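Immunity 23 family protein (Burkholderia dolosa AU0158, PDB 5FFP) probably serves as the CdiI immunity protein of a contact-dependent growth inhibition system, neutralising the matching CdiA toxin so that the producing cell and its kin are spared. Local coordinates at residues His7-Trp12 and Leu29-Gly34; Leu55-Asn60 and Glu143-Val148; Thr97-Ala102 and Tyr111-Glu116; Tyr117-Lys122 and Leu139-Phe144. One frame throughout, in Å; residues are numbered along the deposited sequence.

Contact 1: His7-Trp12 and Leu29-Gly34; sequences HTFAIW and LGYFMG
The Phe9 ring turns its edge to one face of Tyr31: CE1 of Phe9 sits 3.8 Å from CG of Tyr31, offset toward the rim, with the planes at 88°, a T-shaped pair. CG of Met33, a selenomethionine, also lies at the Phe9 edge, near that ring's plane. With CG anti to the backbone N, the Phe9 ring leans along the sheet toward Tyr31. Ile11 runs beside Tyr31 and points the same way, its CG1 4.0 Å from CE1 of Tyr31. On the other face of the sheet, the six-membered ring of Trp12 and the Phe32 ring are inclined by only 30° but displaced, with little overlap; CE3 of Trp12 still reaches within 3.5 Å of CE2 of Phe32. Ala10 packs on Phe32, CB to CB 4.2 Å. Between the two layers of side chains, Ala10 and Phe32 exchange two backbone hydrogen bonds, as do Trp12 and Gly30, and Gly34 N adds a straight bond to Thr8 O (2.9 Å, 170°). Phe9, Ile11 and Tyr31 face inward to helix 143-154, strand 120-127 and helix 45-52, while Tyr31 OH bonds to Val100 O. A classic beta bulge sets both Thr8 and Phe9 opposite Asn5; Thr8 OG1 bonds to Glu143 OE2 and to Asn5 O. The whole is an antiparallel hairpin of strands 9-15 and 26-33, the central pair of a four-stranded sheet.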
loop_
_atom_site.group_PDB
_atom_site.type_symbol
_atom_site.label_atom_id
_atom_site.label_comp_id
_atom_site.label_asym_id
_atom_site.label_seq_id
_atom_site.Cartn_x
_atom_site.Cartn_y
_atom_site.Cartn_z
ATOM N N HIS A 7 -19.945 1.817 26.317
ATOM C CA HIS A 7 -19.867 3.276 26.390
ATOM C C HIS A 7 -18.496 3.795 26.028
ATOM O O HIS A 7 -18.349 4.976 25.746
ATOM C CB HIS A 7 -20.283 3.812 27.783
ATOM C CG HIS A 7 -21.764 3.756 28.042
ATOM N ND1 HIS A 7 -22.308 3.844 29.306
ATOM C CD2 HIS A 7 -22.812 3.566 27.202
ATOM C CE1 HIS A 7 -23.629 3.745 29.230
ATOM N NE2 HIS A 7 -23.960 3.576 27.967
ATOM N N THR A 8 -17.479 2.944 26.073
ATOM C CA THR A 8 -16.129 3.334 25.667
ATOM C C THR A 8 -15.722 2.488 24.428
ATOM O O THR A 8 -15.848 2.944 23.280
ATOM C CB THR A 8 -15.162 3.096 26.812
ATOM O OG1 THR A 8 -15.439 1.814 27.363
ATOM C CG2 THR A 8 -15.324 4.164 27.933
ATOM N N PHE A 9 -15.324 1.239 24.665
ATOM C CA PHE A 9 -15.093 0.300 23.571
ATOM C C PHE A 9 -15.465 -1.130 23.944
ATOM O O PHE A 9 -15.079 -1.640 25.001
ATOM C CB PHE A 9 -13.621 0.349 23.112
ATOM C CG PHE A 9 -13.302 -0.650 22.057
ATOM C CD1 PHE A 9 -13.918 -0.576 20.810
ATOM C CD2 PHE A 9 -12.456 -1.717 22.316
ATOM C CE1 PHE A 9 -13.667 -1.526 19.844
ATOM C CE2 PHE A 9 -12.190 -2.664 21.337
ATOM C CZ PHE A 9 -12.789 -2.560 20.107
ATOM N N ALA A 10 -16.205 -1.783 23.061
ATOM C CA ALA A 10 -16.511 -3.188 23.247
ATOM C C ALA A 10 -16.621 -3.867 21.906
ATOM O O ALA A 10 -16.861 -3.206 20.888
ATOM C CB ALA A 10 -17.807 -3.341 24.006
ATOM N N ILE A 11 -16.476 -5.198 21.934
ATOM C CA ILE A 11 -16.723 -6.045 20.781
ATOM C C ILE A 11 -17.833 -6.961 21.140
ATOM O O ILE A 11 -17.783 -7.621 22.190
ATOM C CB ILE A 11 -15.487 -6.895 20.425
ATOM C CG1 ILE A 11 -14.284 -5.960 20.206
ATOM C CG2 ILE A 11 -15.726 -7.685 19.133
ATOM C CD1 ILE A 11 -13.005 -6.676 19.918
ATOM N N TRP A 12 -18.825 -7.029 20.264
ATOM C CA TRP A 12 -19.925 -7.917 20.393
ATOM C C TRP A 12 -19.846 -8.919 19.230
ATOM O O TRP A 12 -19.870 -8.489 18.048
ATOM C CB TRP A 12 -21.197 -7.081 20.252
ATOM C CG TRP A 12 -22.453 -7.685 20.795
ATOM C CD1 TRP A 12 -22.567 -8.785 21.563
ATOM C CD2 TRP A 12 -23.758 -7.125 20.709
ATOM N NE1 TRP A 12 -23.882 -8.990 21.899
ATOM C CE2 TRP A 12 -24.626 -7.976 21.377
ATOM C CE3 TRP A 12 -24.286 -6.001 20.067
ATOM C CZ2 TRP A 12 -25.995 -7.751 21.439
ATOM C CZ3 TRP A 12 -25.672 -5.792 20.104
ATOM C CH2 TRP A 12 -26.494 -6.652 20.785
ATOM N N LEU A 29 -20.458 -9.603 14.066
ATOM C CA LEU A 29 -19.411 -8.941 14.797
ATOM C C LEU A 29 -19.588 -7.439 14.689
ATOM O O LEU A 29 -19.882 -6.900 13.619
ATOM C CB LEU A 29 -18.050 -9.321 14.263
ATOM C CG LEU A 29 -16.897 -8.757 15.063
ATOM C CD1 LEU A 29 -15.768 -9.761 15.137
ATOM C CD2 LEU A 29 -16.403 -7.476 14.466
ATOM N N GLY A 30 -19.485 -6.780 15.835
ATOM C CA GLY A 30 -19.642 -5.342 15.879
ATOM C C GLY A 30 -18.690 -4.784 16.893
ATOM O O GLY A 30 -18.301 -5.481 17.806
ATOM N N TYR A 31 -18.313 -3.545 16.684
ATOM C CA TYR A 31 -17.568 -2.722 17.626
ATOM C C TYR A 31 -18.565 -1.662 18.151
ATOM O O TYR A 31 -19.239 -0.971 17.348
ATOM C CB TYR A 31 -16.455 -1.971 16.901
ATOM C CG TYR A 31 -15.187 -2.706 16.575
ATOM C CD1 TYR A 31 -15.060 -4.083 16.716
ATOM C CD2 TYR A 31 -14.132 -2.023 16.061
ATOM C CE1 TYR A 31 -13.891 -4.742 16.393
ATOM C CE2 TYR A 31 -12.968 -2.673 15.725
ATOM C CZ TYR A 31 -12.863 -4.040 15.887
ATOM O OH TYR A 31 -11.668 -4.650 15.554
ATOM N N PHE A 32 -18.680 -1.556 19.472
ATOM C CA PHE A 32 -19.297 -0.379 20.116
ATOM C C PHE A 32 -18.178 0.627 20.408
ATOM O O PHE A 32 -17.154 0.284 20.993
ATOM C CB PHE A 32 -19.903 -0.712 21.472
ATOM C CG PHE A 32 -21.232 -1.355 21.416
ATOM C CD1 PHE A 32 -22.364 -0.597 21.307
ATOM C CD2 PHE A 32 -21.346 -2.720 21.562
ATOM C CE1 PHE A 32 -23.607 -1.204 21.265
ATOM C CE2 PHE A 32 -22.570 -3.347 21.516
ATOM C CZ PHE A 32 -23.713 -2.588 21.376
HETATM N N MSE A 33 -18.402 1.866 20.016
HETATM C CA MSE A 33 -17.416 2.910 20.189
HETATM C C MSE A 33 -18.176 4.124 20.662
HETATM O O MSE A 33 -19.061 4.644 19.948
HETATM C CB MSE A 33 -16.707 3.127 18.853
HETATM C CG MSE A 33 -16.219 1.820 18.226
HETATM SE SE MSE A 33 -15.330 2.260 16.522
HETATM C CE MSE A 33 -16.952 2.440 15.407
ATOM N N GLY A 34 -17.874 4.548 21.893
ATOM C CA GLY A 34 -18.591 5.660 22.574
ATOM C C GLY A 34 -20.087 5.562 22.497
ATOM O O GLY A 34 -20.772 6.555 22.257
#

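Contact 2: Leu55-Asn60 and Glu143-Val148; sequences LHCMRN and EFQSVV
Cys57 and Met58, in the loop after helix 45-52, pack against Phe144, Gln145 and Val148 on the first turns of helix 143-154, in a mostly apolar contact fastened by one side-chain-to-backbone hydrogen bond. Gln145 NE2 donates to Cys57 O at 2.8 Å (159°); the acceptor lies in the plane of the Gln145 amide, whereas the donor stands tilted from the plane of the Cys57 carbonyl. A bend at chi2 (91°) swings that amide across to the loop, and NE2 also makes a weak bond to Glu116 OE2, so two acceptors share one amide nitrogen. Met58, a selenomethionine, runs antiparallel alongside the Gln145 side chain, its SE 3.8 Å from CG of Gln145. Bends at chi2 and chi3 of Met58 then carry CE onto the helix, 3.9 Å from CG1 of Val148. Cys57 SG, held between its backbone N and carbonyl carbon (chi1 71°), approaches the Phe144 ring obliquely and comes within 3.7 Å of its CE1. Leu55 CD1 meets the edge of that ring at CZ, 4.2 Å away, while Val148 CG2 of the same helix covers one face. Phe144 also stacks with Phe9 and touches Val100 and Leu114, which places it in the core between strand 9-15 of one sheet and strand 110-117 of the other. Loop 55-60 is thus packed on the start of helix 143-154 through the Gln145-Cys57 bond, Met58 and an oblique cysteine sulfur-aromatic contact.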
loop_
_atom_site.group_PDB
_atom_site.type_symbol
_atom_site.label_atom_id
_atom_site.label_comp_id
_atom_site.label_asym_id
_atom_site.label_seq_id
_atom_site.Cartn_x
_atom_site.Cartn_y
_atom_site.Cartn_z
ATOM N N LEU A 55 -2.966 -7.487 14.564
ATOM C CA LEU A 55 -2.941 -6.065 14.273
ATOM C C LEU A 55 -1.652 -5.463 14.812
ATOM O O LEU A 55 -1.126 -5.887 15.844
ATOM C CB LEU A 55 -4.134 -5.348 14.893
ATOM C CG LEU A 55 -5.481 -5.651 14.246
ATOM C CD1 LEU A 55 -6.627 -5.150 15.129
ATOM C CD2 LEU A 55 -5.524 -5.046 12.847
ATOM N N HIS A 56 -1.124 -4.488 14.083
ATOM C CA HIS A 56 0.126 -3.823 14.459
ATOM C C HIS A 56 0.089 -3.343 15.915
ATOM O O HIS A 56 1.085 -3.459 16.639
ATOM C CB HIS A 56 0.408 -2.644 13.504
ATOM C CG HIS A 56 1.839 -2.211 13.486
ATOM N ND1 HIS A 56 2.272 -1.048 14.088
ATOM C CD2 HIS A 56 2.936 -2.780 12.923
ATOM C CE1 HIS A 56 3.577 -0.924 13.904
ATOM N NE2 HIS A 56 4.002 -1.958 13.195
ATOM N N CYS A 57 -1.062 -2.831 16.349
ATOM C CA CYS A 57 -1.186 -2.301 17.700
ATOM C C CYS A 57 -1.115 -3.331 18.824
ATOM O O CYS A 57 -1.068 -2.952 19.993
ATOM C CB CYS A 57 -2.471 -1.482 17.831
ATOM S SG CYS A 57 -3.994 -2.439 17.819
HETATM N N MSE A 58 -1.097 -4.619 18.511
HETATM C CA MSE A 58 -1.082 -5.622 19.563
HETATM C C MSE A 58 0.278 -5.806 20.131
HETATM O O MSE A 58 0.413 -6.330 21.241
HETATM C CB MSE A 58 -1.573 -6.980 19.078
HETATM C CG MSE A 58 -2.988 -6.903 18.532
HETATM SE SE MSE A 58 -4.309 -6.315 19.867
HETATM C CE MSE A 58 -4.202 -7.790 21.193
ATOM N N ARG A 59 1.304 -5.421 19.368
ATOM C CA ARG A 59 2.715 -5.528 19.816
ATOM C C ARG A 59 3.563 -4.250 19.631
ATOM O O ARG A 59 4.721 -4.217 20.033
ATOM C CB ARG A 59 3.375 -6.701 19.092
ATOM C CG ARG A 59 2.637 -8.035 19.195
ATOM C CD ARG A 59 3.367 -9.161 18.470
ATOM N NE ARG A 59 2.915 -10.486 18.905
ATOM C CZ ARG A 59 3.598 -11.353 19.670
ATOM N NH1 ARG A 59 3.052 -12.532 19.976
ATOM N NH2 ARG A 59 4.817 -11.059 20.137
ATOM N N ASN A 60 2.991 -3.206 19.032
ATOM C CA ASN A 60 3.698 -1.944 18.830
ATOM C C ASN A 60 2.833 -0.783 19.232
ATOM O O ASN A 60 1.601 -0.863 19.167
ATOM C CB ASN A 60 4.061 -1.745 17.357
ATOM C CG ASN A 60 4.897 -2.877 16.811
ATOM O OD1 ASN A 60 6.105 -2.942 17.044
ATOM N ND2 ASN A 60 4.262 -3.781 16.076
ATOM N N GLU A 143 -6.597 0.013 26.369
ATOM C CA GLU A 143 -7.983 -0.444 26.578
ATOM C C GLU A 143 -8.414 -1.308 25.389
ATOM O O GLU A 143 -8.843 -2.442 25.569
ATOM C CB GLU A 143 -8.933 0.750 26.789
ATOM C CG GLU A 143 -10.351 0.396 27.250
ATOM C CD GLU A 143 -11.260 1.615 27.450
ATOM O OE1 GLU A 143 -10.757 2.722 27.754
ATOM O OE2 GLU A 143 -12.498 1.480 27.335
ATOM N N PHE A 144 -8.222 -0.791 24.176
ATOM C CA PHE A 144 -8.502 -1.551 22.961
ATOM C C PHE A 144 -7.816 -2.923 22.945
ATOM O O PHE A 144 -8.445 -3.953 22.792
ATOM C CB PHE A 144 -8.108 -0.755 21.708
ATOM C CG PHE A 144 -8.305 -1.526 20.435
ATOM C CD1 PHE A 144 -7.310 -2.358 19.969
ATOM C CD2 PHE A 144 -9.492 -1.447 19.733
ATOM C CE1 PHE A 144 -7.482 -3.087 18.819
ATOM C CE2 PHE A 144 -9.666 -2.167 18.573
ATOM C CZ PHE A 144 -8.665 -2.988 18.117
ATOM N N GLN A 145 -6.515 -2.944 23.080
ATOM C CA GLN A 145 -5.819 -4.219 23.079
ATOM C C GLN A 145 -6.407 -5.194 24.110
ATOM O O GLN A 145 -6.639 -6.356 23.804
ATOM C CB GLN A 145 -4.325 -4.013 23.347
ATOM C CG GLN A 145 -3.599 -3.349 22.189
ATOM C CD GLN A 145 -3.564 -1.820 22.286
ATOM O OE1 GLN A 145 -4.461 -1.186 22.867
ATOM N NE2 GLN A 145 -2.542 -1.222 21.692
ATOM N N SER A 146 -6.624 -4.711 25.338
ATOM C CA SER A 146 -7.069 -5.573 26.439
ATOM C C SER A 146 -8.453 -6.201 26.166
ATOM O O SER A 146 -8.693 -7.355 26.507
ATOM C CB SER A 146 -7.068 -4.796 27.755
ATOM O OG SER A 146 -8.304 -4.123 27.954
ATOM N N VAL A 147 -9.338 -5.446 25.525
ATOM C CA VAL A 147 -10.637 -5.958 25.072
ATOM C C VAL A 147 -10.454 -7.004 23.967
ATOM O O VAL A 147 -11.027 -8.076 24.013
ATOM C CB VAL A 147 -11.525 -4.794 24.567
ATOM C CG1 VAL A 147 -12.694 -5.282 23.709
ATOM C CG2 VAL A 147 -12.041 -3.986 25.744
ATOM N N VAL A 148 -9.610 -6.707 22.995
ATOM C CA VAL A 148 -9.286 -7.695 21.962
ATOM C C VAL A 148 -8.732 -8.969 22.561
ATOM O O VAL A 148 -9.162 -10.076 22.232
ATOM C CB VAL A 148 -8.293 -7.141 20.925
ATOM C CG1 VAL A 148 -7.863 -8.226 19.960
ATOM C CG2 VAL A 148 -8.928 -5.991 20.158
#

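Contact 3: Thr97-Ala102 and Tyr111-Glu116; sequences THLVSA and YIFLVE
His98 holds CG anti to its carbonyl carbon (chi1 -70°), which brings the imidazole to the edge of strand 110-117, and the ring turn (chi2 -79°) aims ND1 at Leu114 O, 2.6 Å away. The bond is nearly straight (165°) and lies in both the imidazole plane and the carbonyl plane. His98 O receives Leu114 N at 2.7 Å, so one residue clasps both backbone polar groups of Leu114. Further along, Val100 N points almost straight at Ile112 O (2.7 Å), and Ser101 OG, whose main partner is Tyr110 O, takes a weak bond from Ile112 N. Val100 CG1 rests on Leu114 CB at 3.7 Å, while its CG2 crosses Ile112 CG2 at about a right angle. Leu99 CD1 reaches the Phe113 ring at CE1, 3.9 Å away, and packs on Ala91 of the second subunit. The directions imply that ND1 carries a hydrogen and that this irregular segment satisfies buried amides and carbonyls along the edge of the three-stranded sheet with few regular strand bonds.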
loop_
_atom_site.group_PDB
_atom_site.type_symbol
_atom_site.label_atom_id
_atom_site.label_comp_id
_atom_site.label_asym_id
_atom_site.label_seq_id
_atom_site.Cartn_x
_atom_site.Cartn_y
_atom_site.Cartn_z
ATOM N N THR A 97 -0.830 0.894 9.913
ATOM C CA THR A 97 -0.357 0.855 11.290
ATOM C C THR A 97 -1.501 1.094 12.275
ATOM O O THR A 97 -1.635 0.402 13.276
ATOM C CB THR A 97 0.693 1.949 11.488
ATOM O OG1 THR A 97 1.538 1.997 10.341
ATOM C CG2 THR A 97 1.545 1.683 12.711
ATOM N N HIS A 98 -2.333 2.072 11.944
ATOM C CA HIS A 98 -3.366 2.548 12.834
ATOM C C HIS A 98 -4.716 1.860 12.628
ATOM O O HIS A 98 -5.606 1.986 13.458
ATOM C CB HIS A 98 -3.502 4.054 12.660
ATOM C CG HIS A 98 -2.336 4.804 13.194
ATOM N ND1 HIS A 98 -2.171 5.050 14.534
ATOM C CD2 HIS A 98 -1.251 5.318 12.579
ATOM C CE1 HIS A 98 -1.041 5.705 14.721
ATOM N NE2 HIS A 98 -0.462 5.875 13.549
ATOM N N LEU A 99 -4.851 1.107 11.547
ATOM C CA LEU A 99 -6.100 0.435 11.237
ATOM C C LEU A 99 -6.364 -0.720 12.186
ATOM O O LEU A 99 -5.504 -1.573 12.352
ATOM C CB LEU A 99 -6.041 -0.097 9.815
ATOM C CG LEU A 99 -7.311 -0.786 9.327
ATOM C CD1 LEU A 99 -8.472 0.187 9.365
ATOM C CD2 LEU A 99 -7.073 -1.287 7.926
ATOM N N VAL A 100 -7.537 -0.734 12.825
ATOM C CA VAL A 100 -7.902 -1.824 13.727
ATOM C C VAL A 100 -9.248 -2.474 13.450
ATOM O O VAL A 100 -9.699 -3.329 14.251
ATOM C CB VAL A 100 -7.833 -1.374 15.197
ATOM C CG1 VAL A 100 -6.453 -0.801 15.506
ATOM C CG2 VAL A 100 -8.914 -0.360 15.517
ATOM N N SER A 101 -9.902 -2.100 12.349
ATOM C CA SER A 101 -11.126 -2.803 11.958
ATOM C C SER A 101 -10.866 -4.293 11.768
ATOM O O SER A 101 -9.902 -4.669 11.123
ATOM C CB SER A 101 -11.693 -2.297 10.626
ATOM O OG SER A 101 -11.689 -0.897 10.524
ATOM N N ALA A 102 -11.732 -5.123 12.329
ATOM C CA ALA A 102 -11.879 -6.484 11.887
ATOM C C ALA A 102 -12.102 -6.458 10.386
ATOM O O ALA A 102 -12.540 -5.436 9.855
ATOM C CB ALA A 102 -13.055 -7.119 12.589
ATOM N N TYR A 111 -13.805 1.925 8.467
ATOM C CA TYR A 111 -12.380 2.052 8.702
ATOM C C TYR A 111 -12.206 2.653 10.071
ATOM O O TYR A 111 -12.723 3.731 10.355
ATOM C CB TYR A 111 -11.748 2.890 7.596
ATOM C CG TYR A 111 -11.717 2.106 6.285
ATOM C CD1 TYR A 111 -10.778 1.100 6.087
ATOM C CD2 TYR A 111 -12.664 2.323 5.291
ATOM C CE1 TYR A 111 -10.771 0.345 4.928
ATOM C CE2 TYR A 111 -12.653 1.574 4.118
ATOM C CZ TYR A 111 -11.701 0.587 3.944
ATOM O OH TYR A 111 -11.661 -0.172 2.785
ATOM N N ILE A 112 -11.506 1.929 10.934
ATOM C CA ILE A 112 -11.463 2.266 12.337
ATOM C C ILE A 112 -10.029 2.249 12.778
ATOM O O ILE A 112 -9.358 1.222 12.653
ATOM C CB ILE A 112 -12.278 1.251 13.151
ATOM C CG1 ILE A 112 -13.755 1.324 12.736
ATOM C CG2 ILE A 112 -12.136 1.531 14.643
ATOM C CD1 ILE A 112 -14.504 0.059 13.052
ATOM N N PHE A 113 -9.560 3.384 13.292
ATOM C CA PHE A 113 -8.147 3.560 13.533
ATOM C C PHE A 113 -7.883 3.787 15.010
ATOM O O PHE A 113 -8.710 4.369 15.702
ATOM C CB PHE A 113 -7.614 4.742 12.720
ATOM C CG PHE A 113 -7.801 4.609 11.220
ATOM C CD1 PHE A 113 -6.884 3.902 10.441
ATOM C CD2 PHE A 113 -8.860 5.239 10.586
ATOM C CE1 PHE A 113 -7.040 3.792 9.067
ATOM C CE2 PHE A 113 -9.026 5.148 9.214
ATOM C CZ PHE A 113 -8.111 4.425 8.448
ATOM N N LEU A 114 -6.729 3.321 15.481
ATOM C CA LEU A 114 -6.272 3.579 16.827
ATOM C C LEU A 114 -5.116 4.596 16.799
ATOM O O LEU A 114 -4.114 4.387 16.100
ATOM C CB LEU A 114 -5.787 2.286 17.453
ATOM C CG LEU A 114 -5.580 2.278 18.972
ATOM C CD1 LEU A 114 -6.871 2.577 19.707
ATOM C CD2 LEU A 114 -5.024 0.937 19.427
ATOM N N VAL A 115 -5.250 5.683 17.563
ATOM C CA VAL A 115 -4.154 6.638 17.785
ATOM C C VAL A 115 -3.941 6.798 19.292
ATOM O O VAL A 115 -4.886 7.081 20.036
ATOM C CB VAL A 115 -4.494 8.028 17.199
ATOM C CG1 VAL A 115 -3.421 9.049 17.558
ATOM C CG2 VAL A 115 -4.685 7.968 15.691
ATOM N N GLU A 116 -2.700 6.638 19.743
ATOM C CA GLU A 116 -2.385 6.752 21.156
ATOM C C GLU A 116 -1.684 8.091 21.420
ATOM O O GLU A 116 -1.052 8.646 20.524
ATOM C CB GLU A 116 -1.487 5.593 21.603
ATOM C CG GLU A 116 -2.130 4.217 21.498
ATOM C CD GLU A 116 -1.152 3.103 21.894
ATOM O OE1 GLU A 116 0.051 3.403 22.046
ATOM O OE2 GLU A 116 -1.565 1.944 22.084
#

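Contact 4: Tyr117-Lys122 and Leu139-Phe144; sequences YDESAK and LVRGEF
Leu139 N donates to Ala121 O at 2.6 Å (172°), and Ala121 N returns a bond to Leu139 O at 2.9 Å, the hydrogen-bonded pair of the antiparallel hairpin formed by strands 120-127 and 135-140. One step further, Ser120 and Val140 form a non-hydrogen-bonded pair with diverging side chains, after which Arg141 N reaches Glu119 O from above that carbonyl's plane, at 3.1 Å. Near the surface, Arg141 and Glu119 form a salt bridge in which NE of Arg141 lies 3.1 Å from OE2 of Glu119; this bond and the one from NH1 are weak in geometry, with the carboxylate and guanidinium planes turned 31° apart. The bend at chi3 of Arg141 (77°) folds its guanidinium back over the turn. That turn, a type II' from Tyr117 to Ser120, joins strand 110-117 to 120-127 and keeps the Asp118 and Glu119 backbones beside the arginine. Apolar contact across the pair is limited to the Ala121 and Leu139 CB atoms, on one face of the sheet and 4.5 Å apart, and Arg141 also rests on Glu116. At the far end, a type II turn from Val140 to Glu143 leads straight into helix 143-154, with Gly142 at the N-cap position at a positive phi. Glu143 N closes the turn on Val140 O, and Val140 N in return donates at 3.0 Å to OE1 of Glu143, nearly along its C-O bond.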
loop_
_atom_site.group_PDB
_atom_site.type_symbol
_atom_site.label_atom_id
_atom_site.label_comp_id
_atom_site.label_asym_id
_atom_site.label_seq_id
_atom_site.Cartn_x
_atom_site.Cartn_y
_atom_site.Cartn_z
ATOM N N TYR A 117 -1.843 8.618 22.639
ATOM C CA TYR A 117 -1.090 9.764 23.087
ATOM C C TYR A 117 -0.798 9.626 24.567
ATOM O O TYR A 117 -1.715 9.585 25.385
ATOM C CB TYR A 117 -1.821 11.088 22.833
ATOM C CG TYR A 117 -1.023 12.298 23.308
ATOM C CD1 TYR A 117 -0.001 12.821 22.529
ATOM C CD2 TYR A 117 -1.281 12.898 24.542
ATOM C CE1 TYR A 117 0.743 13.912 22.955
ATOM C CE2 TYR A 117 -0.543 13.991 24.983
ATOM C CZ TYR A 117 0.466 14.495 24.182
ATOM O OH TYR A 117 1.202 15.576 24.574
ATOM N N ASP A 118 0.482 9.561 24.900
ATOM C CA ASP A 118 0.892 9.470 26.273
ATOM C C ASP A 118 0.146 8.294 26.935
ATOM O O ASP A 118 0.492 7.140 26.666
ATOM C CB ASP A 118 0.677 10.838 26.958
ATOM C CG ASP A 118 1.476 10.981 28.232
ATOM O OD1 ASP A 118 0.933 11.506 29.227
ATOM O OD2 ASP A 118 2.659 10.571 28.231
ATOM N N GLU A 119 -0.885 8.588 27.741
ATOM C CA GLU A 119 -1.648 7.586 28.501
ATOM C C GLU A 119 -3.122 7.429 28.039
ATOM O O GLU A 119 -3.903 6.716 28.664
ATOM C CB GLU A 119 -1.573 7.900 30.006
ATOM C CG GLU A 119 -0.219 7.557 30.634
ATOM C CD GLU A 119 0.258 6.118 30.384
ATOM O OE1 GLU A 119 1.372 5.807 30.855
ATOM O OE2 GLU A 119 -0.447 5.294 29.739
ATOM N N SER A 120 -3.486 8.060 26.926
ATOM C CA SER A 120 -4.852 7.960 26.402
ATOM C C SER A 120 -4.795 7.327 25.028
ATOM O O SER A 120 -3.725 6.962 24.535
ATOM C CB SER A 120 -5.535 9.340 26.290
ATOM O OG SER A 120 -5.481 10.073 27.496
ATOM N N ALA A 121 -5.958 7.206 24.405
ATOM C CA ALA A 121 -6.042 6.722 23.026
ATOM C C ALA A 121 -7.357 7.120 22.400
ATOM O O ALA A 121 -8.323 7.394 23.096
ATOM C CB ALA A 121 -5.845 5.218 22.960
ATOM N N LYS A 122 -7.378 7.151 21.082
ATOM C CA LYS A 122 -8.577 7.473 20.328
ATOM C C LYS A 122 -8.860 6.404 19.280
ATOM O O LYS A 122 -7.975 6.034 18.516
ATOM C CB LYS A 122 -8.402 8.799 19.609
ATOM C CG LYS A 122 -8.659 9.989 20.480
ATOM C CD LYS A 122 -8.464 11.265 19.704
ATOM C CE LYS A 122 -8.781 12.439 20.603
ATOM N NZ LYS A 122 -8.547 13.756 19.950
ATOM N N LEU A 139 -10.315 6.707 24.690
ATOM C CA LEU A 139 -10.125 5.557 25.543
ATOM C C LEU A 139 -8.925 5.782 26.415
ATOM O O LEU A 139 -8.167 6.725 26.247
ATOM C CB LEU A 139 -9.847 4.311 24.693
ATOM C CG LEU A 139 -11.035 3.617 24.017
ATOM C CD1 LEU A 139 -11.956 4.507 23.206
ATOM C CD2 LEU A 139 -10.495 2.502 23.144
ATOM N N VAL A 140 -8.733 4.876 27.342
ATOM C CA VAL A 140 -7.493 4.799 28.070
ATOM C C VAL A 140 -6.534 4.004 27.175
ATOM O O VAL A 140 -6.966 3.180 26.370
ATOM C CB VAL A 140 -7.757 4.160 29.455
ATOM C CG1 VAL A 140 -6.466 3.880 30.220
ATOM C CG2 VAL A 140 -8.676 5.077 30.270
ATOM N N ARG A 141 -5.240 4.260 27.299
ATOM C CA ARG A 141 -4.244 3.537 26.518
ATOM C C ARG A 141 -4.155 2.100 26.995
ATOM O O ARG A 141 -4.152 1.839 28.184
ATOM C CB ARG A 141 -2.871 4.194 26.641
ATOM C CG ARG A 141 -1.807 3.531 25.761
ATOM C CD ARG A 141 -0.530 4.343 25.650
ATOM N NE ARG A 141 0.274 4.213 26.872
ATOM C CZ ARG A 141 1.001 3.148 27.228
ATOM N NH1 ARG A 141 1.670 3.174 28.378
ATOM N NH2 ARG A 141 1.063 2.060 26.452
ATOM N N GLY A 142 -4.102 1.174 26.043
ATOM C CA GLY A 142 -4.149 -0.257 26.326
ATOM C C GLY A 142 -5.568 -0.841 26.348
ATOM O O GLY A 142 -5.722 -2.067 26.357
ATOM N N GLU A 143 -6.597 0.013 26.369
ATOM C CA GLU A 143 -7.983 -0.444 26.578
ATOM C C GLU A 143 -8.414 -1.308 25.389
ATOM O O GLU A 143 -8.843 -2.442 25.569
ATOM C CB GLU A 143 -8.933 0.750 26.789
ATOM C CG GLU A 143 -10.351 0.396 27.250
ATOM C CD GLU A 143 -11.260 1.615 27.450
ATOM O OE1 GLU A 143 -10.757 2.722 27.754
ATOM O OE2 GLU A 143 -12.498 1.480 27.335
ATOM N N PHE A 144 -8.222 -0.791 24.176
ATOM C CA PHE A 144 -8.502 -1.551 22.961
ATOM C C PHE A 144 -7.816 -2.923 22.945
ATOM O O PHE A 144 -8.445 -3.953 22.792
ATOM C CB PHE A 144 -8.108 -0.755 21.708
ATOM C CG PHE A 144 -8.305 -1.526 20.435
ATOM C CD1 PHE A 144 -7.310 -2.358 19.969
ATOM C CD2 PHE A 144 -9.492 -1.447 19.733
ATOM C CE1 PHE A 144 -7.482 -3.087 18.819
ATOM C CE2 PHE A 144 -9.666 -2.167 18.573
ATOM C CZ PHE A 144 -8.665 -2.988 18.117
#

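In the fold
Contact 3 lies deepest, all its touching residues buried, while contacts 1, 2 and 4 reach partly to the surface. Contacts 1 and 4 each pair the strands of an antiparallel hairpin, but contact 1 adds aromatic packing to its ladder and contact 4 an exposed salt bridge. Contacts 2 and 4 share Glu143 and Phe144, where the hairpin of contact 4 runs into helix 143-154. Phe144, common to the segments of contacts 2 and 4, also touches residues of contacts 1 and 3, so all four are linked through it. Contacts 3 and 4 hold neighbouring strands of one sheet, joined by the backbone hydrogen bond from Lys122 N to Val115 O.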